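Local coordinates for ALKF (Bacillus cereus, PDB 3ZBO), which is of uncertain function but has affinity for branched DNA structures and is related to the HEAT-like repeat DNA glycosylases AlkC and AlkD, at residues Asp117-Trp122 and Trp135-Trp140; Ile123-Gly126 and Lys130-Ala133; Lys26-Asn31 and Val40-Met45. One frame throughout, in Å; residues are numbered along the deposited sequence.

Contact 1 (Asp117-Trp122 and Trp135-Trp140)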
# COMPACT_ATOMS: atom_id res chain seq x y z
N ASP A 117 12.11 1.67 -9.37
CA ASP A 117 13.47 1.27 -8.98
C ASP A 117 13.50 0.86 -7.50
O ASP A 117 14.07 -0.17 -7.11
CB ASP A 117 14.38 2.44 -9.20
CG ASP A 117 14.70 2.63 -10.68
OD1 ASP A 117 14.47 1.67 -11.50
OD2 ASP A 117 15.19 3.73 -11.01
N VAL A 118 12.85 1.66 -6.62
CA VAL A 118 12.83 1.39 -5.21
C VAL A 118 11.94 0.15 -4.92
O VAL A 118 12.36 -0.76 -4.20
CB VAL A 118 12.32 2.56 -4.42
CG1 VAL A 118 12.23 2.19 -2.91
CG2 VAL A 118 13.27 3.76 -4.61
N ALA A 119 10.78 0.09 -5.54
CA ALA A 119 9.93 -1.11 -5.29
C ALA A 119 10.59 -2.39 -5.71
O ALA A 119 10.46 -3.42 -5.05
CB ALA A 119 8.59 -0.95 -6.07
N ASP A 120 11.29 -2.36 -6.83
CA ASP A 120 12.06 -3.57 -7.25
C ASP A 120 13.11 -4.03 -6.23
O ASP A 120 13.24 -5.26 -5.91
CB ASP A 120 12.74 -3.37 -8.59
CG ASP A 120 11.77 -3.20 -9.75
OD1 ASP A 120 10.57 -3.64 -9.64
OD2 ASP A 120 12.24 -2.75 -10.82
N LYS A 121 13.84 -3.05 -5.66
CA LYS A 121 14.78 -3.39 -4.63
C LYS A 121 14.08 -3.98 -3.45
O LYS A 121 14.52 -4.95 -2.81
CB LYS A 121 15.59 -2.16 -4.19
CG LYS A 121 16.57 -1.77 -5.28
CD LYS A 121 17.40 -0.58 -4.74
CE LYS A 121 18.19 0.03 -5.90
NZ LYS A 121 19.30 0.88 -5.21
N TRP A 122 12.93 -3.38 -3.08
CA TRP A 122 12.21 -3.88 -1.95
C TRP A 122 11.69 -5.29 -2.17
O TRP A 122 11.72 -6.13 -1.26
CB TRP A 122 11.04 -2.91 -1.50
CG TRP A 122 11.58 -1.67 -0.90
CD1 TRP A 122 12.92 -1.40 -0.62
CD2 TRP A 122 10.84 -0.52 -0.52
NE1 TRP A 122 13.05 -0.10 -0.03
CE2 TRP A 122 11.78 0.46 0.00
CE3 TRP A 122 9.47 -0.19 -0.60
CZ2 TRP A 122 11.36 1.68 0.51
CZ3 TRP A 122 9.07 1.05 -0.16
CH2 TRP A 122 10.06 1.98 0.41
N TRP A 135 5.45 -4.82 -3.66
CA TRP A 135 4.28 -5.36 -4.47
C TRP A 135 3.15 -4.39 -4.38
O TRP A 135 2.50 -4.14 -5.42
CB TRP A 135 3.89 -6.72 -3.92
CG TRP A 135 4.94 -7.79 -4.24
CD1 TRP A 135 5.81 -8.41 -3.40
CD2 TRP A 135 5.12 -8.42 -5.55
NE1 TRP A 135 6.58 -9.33 -4.11
CE2 TRP A 135 6.15 -9.37 -5.41
CE3 TRP A 135 4.48 -8.26 -6.80
CZ2 TRP A 135 6.59 -10.18 -6.47
CZ3 TRP A 135 4.89 -9.04 -7.86
CH2 TRP A 135 5.94 -10.01 -7.73
N SER A 136 2.90 -3.81 -3.18
CA SER A 136 1.79 -2.86 -3.05
C SER A 136 2.02 -1.63 -3.98
O SER A 136 1.07 -1.19 -4.62
CB SER A 136 1.62 -2.37 -1.62
OG SER A 136 1.25 -3.50 -0.74
N CYS A 137 3.24 -1.13 -3.98
CA CYS A 137 3.51 0.05 -4.83
C CYS A 137 3.19 -0.28 -6.25
O CYS A 137 2.58 0.61 -6.91
CB CYS A 137 4.98 0.33 -4.64
SG CYS A 137 5.49 1.81 -5.62
N TYR A 138 3.53 -1.47 -6.74
CA TYR A 138 3.15 -1.78 -8.12
C TYR A 138 1.64 -1.73 -8.31
O TYR A 138 1.14 -1.31 -9.37
CB TYR A 138 3.68 -3.11 -8.66
CG TYR A 138 5.05 -2.94 -9.26
CD1 TYR A 138 6.20 -3.03 -8.46
CD2 TYR A 138 5.17 -2.60 -10.62
CE1 TYR A 138 7.45 -2.83 -9.07
CE2 TYR A 138 6.47 -2.45 -11.20
CZ TYR A 138 7.53 -2.55 -10.42
OH TYR A 138 8.75 -2.37 -11.04
N CYS A 139 0.88 -2.25 -7.35
CA CYS A 139 -0.60 -2.17 -7.51
C CYS A 139 -1.03 -0.72 -7.63
O CYS A 139 -1.90 -0.43 -8.47
CB CYS A 139 -1.30 -2.78 -6.30
SG CYS A 139 -0.96 -4.50 -6.05
N TRP A 140 -0.46 0.22 -6.83
CA TRP A 140 -0.89 1.61 -6.89
C TRP A 140 -0.42 2.22 -8.18
O TRP A 140 -1.17 3.05 -8.76
CB TRP A 140 -0.33 2.42 -5.69
CG TRP A 140 -0.57 1.68 -4.38
CD1 TRP A 140 0.35 1.68 -3.34
CD2 TRP A 140 -1.68 0.86 -3.94
NE1 TRP A 140 -0.12 0.92 -2.27
CE2 TRP A 140 -1.31 0.35 -2.63
CE3 TRP A 140 -2.90 0.37 -4.54
CZ2 TRP A 140 -2.16 -0.46 -1.87
CZ3 TRP A 140 -3.71 -0.43 -3.83
CH2 TRP A 140 -3.34 -0.89 -2.49
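The phenol ring of Y138 reaches across to helix 115-124 and meets two neighbours there. At its edge, close to the ring plane, lies OD1 of D120, while the methyl of A119 approaches obliquely, its CB 3.7 Å from Y138 CE1. The carboxylate of D120 is turned only 14° from the ring plane; the two planes are nearly parallel but stepped, and the bond runs between them: Y138 OH donates to D120 OD1 over 2.6 Å, arriving on the syn side of the carboxylate but 32° out of its plane. The D120 side chain leaves its helix with CG anti to the carbonyl carbon and meets the tyrosine nearly at a right angle. K154 joins this polar pair, forming a salt bridge with D120 OD2 and a hydrogen bond with Y138 OH; its positive charge would probably favour the negative carboxylate here.

Beside this polar pair, one residue back along each helix, the contact is apolar. A119 CB faces C137 CB at 4.1 Å, and C137 SG, anti to its own backbone N, remains alongside the same methyl at 4.2 Å. Small residues suit this place, because the backbones are nearest here, with A119 CA and C137 CA 6.5 Å apart. Tyrosine suits the next position, where its length carries a hydroxyl from a buried ring to the partly exposed aspartate. The segment axes approach to 9.1 Å with an angle of 146° between their directions, the antiparallel helix pairing on which the predominantly helical, HEAT-like fold of the AlkD-like family is built.

Contact 2 (Ile123-Gly126 and Lys130-Ala133)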
# COMPACT_ATOMS: atom_id res chain seq x y z
N ILE A 123 11.15 -5.54 -3.34
CA ILE A 123 10.68 -6.91 -3.63
C ILE A 123 11.83 -7.94 -3.46
O ILE A 123 11.59 -9.07 -3.02
CB ILE A 123 10.03 -6.93 -5.03
CG1 ILE A 123 8.67 -6.24 -4.95
CG2 ILE A 123 9.89 -8.42 -5.57
CD1 ILE A 123 8.09 -6.03 -6.34
N ALA A 124 13.01 -7.49 -3.92
CA ALA A 124 14.23 -8.38 -3.89
C ALA A 124 14.80 -8.55 -2.51
O ALA A 124 15.79 -9.38 -2.30
CB ALA A 124 15.25 -7.78 -4.79
N SER A 125 14.32 -7.77 -1.55
CA SER A 125 15.00 -7.73 -0.27
C SER A 125 14.90 -8.91 0.59
O SER A 125 15.75 -9.11 1.54
CB SER A 125 14.48 -6.54 0.58
OG SER A 125 13.12 -6.79 1.04
N GLY A 126 13.88 -9.74 0.43
CA GLY A 126 13.62 -10.88 1.32
C GLY A 126 12.97 -10.53 2.65
O GLY A 126 12.73 -11.43 3.46
N LYS A 130 9.02 -5.03 3.73
CA LYS A 130 9.56 -4.29 2.58
C LYS A 130 9.07 -4.88 1.23
O LYS A 130 8.67 -4.13 0.31
CB LYS A 130 11.11 -4.34 2.52
CG LYS A 130 11.71 -3.46 3.47
CD LYS A 130 13.28 -3.43 3.12
CE LYS A 130 14.02 -2.93 4.34
NZ LYS A 130 15.43 -2.88 3.78
N MET A 131 9.02 -6.22 1.18
CA MET A 131 8.50 -6.83 -0.04
C MET A 131 7.02 -6.49 -0.18
O MET A 131 6.58 -6.27 -1.29
CB MET A 131 8.63 -8.38 -0.02
CG MET A 131 10.17 -8.67 -0.04
SD MET A 131 10.47 -10.46 -0.27
CE MET A 131 9.80 -11.20 1.23
N SER A 132 6.27 -6.54 0.93
CA SER A 132 4.82 -6.17 0.84
C SER A 132 4.68 -4.75 0.28
O SER A 132 3.80 -4.50 -0.57
CB SER A 132 4.21 -6.24 2.25
OG SER A 132 2.80 -6.09 2.10
N ALA A 133 5.52 -3.82 0.72
CA ALA A 133 5.45 -2.44 0.21
C ALA A 133 5.81 -2.40 -1.27
O ALA A 133 5.15 -1.64 -2.02
CB ALA A 133 6.40 -1.51 0.99
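M131 makes the largest share of the van der Waals packing, its flexible thioether running along the end of the preceding helix. M131 SD lies 3.3 Å from I123 O, and the chain, bent at its last torsion (chi3 -65°), folds the methyl against the turn, with M131 CE 3.5 Å from G126 C. The backbones come very near each other: I123 CA and M131 CA are 4.2 Å apart. I123 CB points away from 130-133, and its side chain packs on W135 and Y138 further along helix 128-144.

A second set of contacts mixes polar and apolar atoms without a hydrogen bond between the segments. S125 OG touches K130 CB at 3.5 Å and also meets M131 CG. That hydroxyl takes its polar partners nearby, W122 O and D127 N, as suits a small serine where a helix runs out.

Backbone conformation makes up the third group. G126 has a positive phi of 78°, which glycine tolerates easily, and so turns the chain out of the helix. D127 OD1 then accepts from K130 N in the first turn of helix 128-144. A glycine exit followed at once by the next helix is characteristic of the short interhelical turn in an antiparallel helical hairpin.

Contact 3 (Lys26-Asn31 and Val40-Met45)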
# COMPACT_ATOMS: atom_id res chain seq x y z
N LYS A 26 -9.63 0.63 17.95
CA LYS A 26 -9.77 -0.85 18.11
C LYS A 26 -9.47 -1.67 16.84
O LYS A 26 -8.76 -2.66 16.91
CB LYS A 26 -11.22 -1.19 18.62
CG LYS A 26 -11.98 -2.24 17.75
CD LYS A 26 -13.57 -2.31 17.88
CE LYS A 26 -14.34 -1.12 17.29
NZ LYS A 26 -14.75 -1.11 15.78
N ILE A 27 -9.99 -1.22 15.71
CA ILE A 27 -9.82 -1.89 14.46
C ILE A 27 -8.34 -1.80 14.04
O ILE A 27 -7.73 -2.79 13.58
CB ILE A 27 -10.72 -1.31 13.43
CG1 ILE A 27 -12.19 -1.75 13.72
CG2 ILE A 27 -10.33 -1.75 12.09
CD1 ILE A 27 -13.17 -1.02 12.86
N TYR A 28 -7.77 -0.58 14.21
CA TYR A 28 -6.35 -0.45 13.82
C TYR A 28 -5.47 -1.32 14.66
O TYR A 28 -4.53 -1.99 14.12
CB TYR A 28 -5.93 1.02 13.94
CG TYR A 28 -6.46 1.95 12.89
CD1 TYR A 28 -7.15 1.50 11.70
CD2 TYR A 28 -6.22 3.31 13.08
CE1 TYR A 28 -7.57 2.39 10.81
CE2 TYR A 28 -6.69 4.23 12.19
CZ TYR A 28 -7.33 3.77 11.06
OH TYR A 28 -7.75 4.73 10.13
N ILE A 29 -5.75 -1.38 15.95
CA ILE A 29 -4.97 -2.26 16.83
C ILE A 29 -5.19 -3.77 16.47
O ILE A 29 -4.19 -4.57 16.46
CB ILE A 29 -5.32 -1.93 18.31
CG1 ILE A 29 -4.70 -0.55 18.61
CG2 ILE A 29 -4.68 -2.95 19.23
CD1 ILE A 29 -5.10 -0.03 20.05
N SER A 30 -6.41 -4.12 16.09
CA SER A 30 -6.70 -5.48 15.63
C SER A 30 -5.86 -5.83 14.41
O SER A 30 -5.40 -6.95 14.22
CB SER A 30 -8.22 -5.59 15.37
OG SER A 30 -8.51 -5.44 14.02
N ASN A 31 -5.56 -4.82 13.59
CA ASN A 31 -4.82 -5.07 12.38
C ASN A 31 -3.28 -5.07 12.62
O ASN A 31 -2.51 -5.29 11.69
CB ASN A 31 -5.06 -3.96 11.35
CG ASN A 31 -6.52 -3.93 10.84
OD1 ASN A 31 -7.28 -4.86 11.07
ND2 ASN A 31 -6.90 -2.88 10.11
N VAL A 40 -7.97 7.57 13.70
CA VAL A 40 -8.59 8.62 12.88
C VAL A 40 -9.10 8.10 11.55
O VAL A 40 -8.32 7.55 10.77
CB VAL A 40 -7.58 9.78 12.62
CG1 VAL A 40 -8.20 10.89 11.75
CG2 VAL A 40 -7.03 10.34 13.95
N ALA A 41 -10.41 8.21 11.23
CA ALA A 41 -10.87 7.76 9.94
C ALA A 41 -10.24 8.65 8.91
O ALA A 41 -10.18 9.88 9.08
CB ALA A 41 -12.35 7.93 9.86
N THR A 42 -9.77 8.06 7.81
CA THR A 42 -9.03 8.84 6.80
C THR A 42 -9.81 10.01 6.22
O THR A 42 -9.25 11.06 5.95
CB THR A 42 -8.39 8.00 5.72
OG1 THR A 42 -9.41 7.37 4.95
CG2 THR A 42 -7.43 6.94 6.34
N GLY A 43 -11.13 9.88 6.05
CA GLY A 43 -11.80 11.03 5.41
C GLY A 43 -11.79 12.25 6.34
O GLY A 43 -11.91 13.42 5.85
N ALA A 44 -11.66 12.00 7.64
CA ALA A 44 -11.61 13.10 8.61
C ALA A 44 -10.33 13.92 8.46
O ALA A 44 -10.26 15.04 8.94
CB ALA A 44 -11.80 12.59 10.06
N MET A 45 -9.34 13.39 7.74
CA MET A 45 -8.13 14.16 7.49
C MET A 45 -8.19 15.20 6.38
O MET A 45 -7.28 16.03 6.32
CB MET A 45 -6.96 13.17 7.20
CG MET A 45 -6.76 12.29 8.42
SD MET A 45 -5.46 11.01 7.94
CE MET A 45 -5.29 10.13 9.46
O HOH W 1 -9.64 4.97 8.47
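The hydroxyl of Y28 is gripped from two directions. Y28 OH lies 2.9 Å from V40 O, and a water stands at a short 2.5 Å from Y28 OH. The phenol has a single proton and both neighbours could accept it, so the bond to V40 O is plausible rather than settled. The same water accepts a hydrogen bond from T42 N at 3.2 Å, so the hydroxyl can reach the loop directly at a carbonyl and, through the water, at an amide two residues on.

Tyrosine suits the place by its length. Y28 CA and V40 CA are 9.4 Å apart, and with CG anti to the carbonyl carbon (chi1 -73°) the ring is carried across this gap, bringing a polar group to backbone atoms of the loop at buried V40. V40 N lies obliquely to the ring, 3.9 Å from Y28 CE2, and is itself held by D69. Y68 packs against the Y28 ring edge-to-face, and M99 of helix 98-110 also touches it. V40 CB points away from the tyrosine, which meets mainly main chain.

Each segment is also braced internally. In the last part of helix 22-30, I27 O accepts from both S30 OG, at 2.8 Å, and N31 N. Past the extended residues V40 and A41, the loop curls into helical conformation, with A44 N bonded to A41 O and M45 N to T42 O. This is a helix-to-loop contact in which a helix tyrosine reaches main-chain atoms of the connection that leads into helix 46-52, within the predominantly helical, HEAT-like fold of the AlkD-like family.

Contacts 1 and 2 join the same two helices, 115-124 and 128-144, at successive levels, with centres 8 Å apart; they touch where W122 meets K130 and M131. Contact 1 is the buried level, where small side chains allow close approach and a tyrosine-carboxylate bond is made. Contact 2 is nearer the surface, at the turn, where methionine packing and backbone conformation take over. Contact 3 lies on the opposite side of the chain's centre, its centre about 24 Å from that of contact 1. It is partly buried, ties a helix to a loop instead of two helices, and relies on backbone and water partners for its tyrosine hydroxyl.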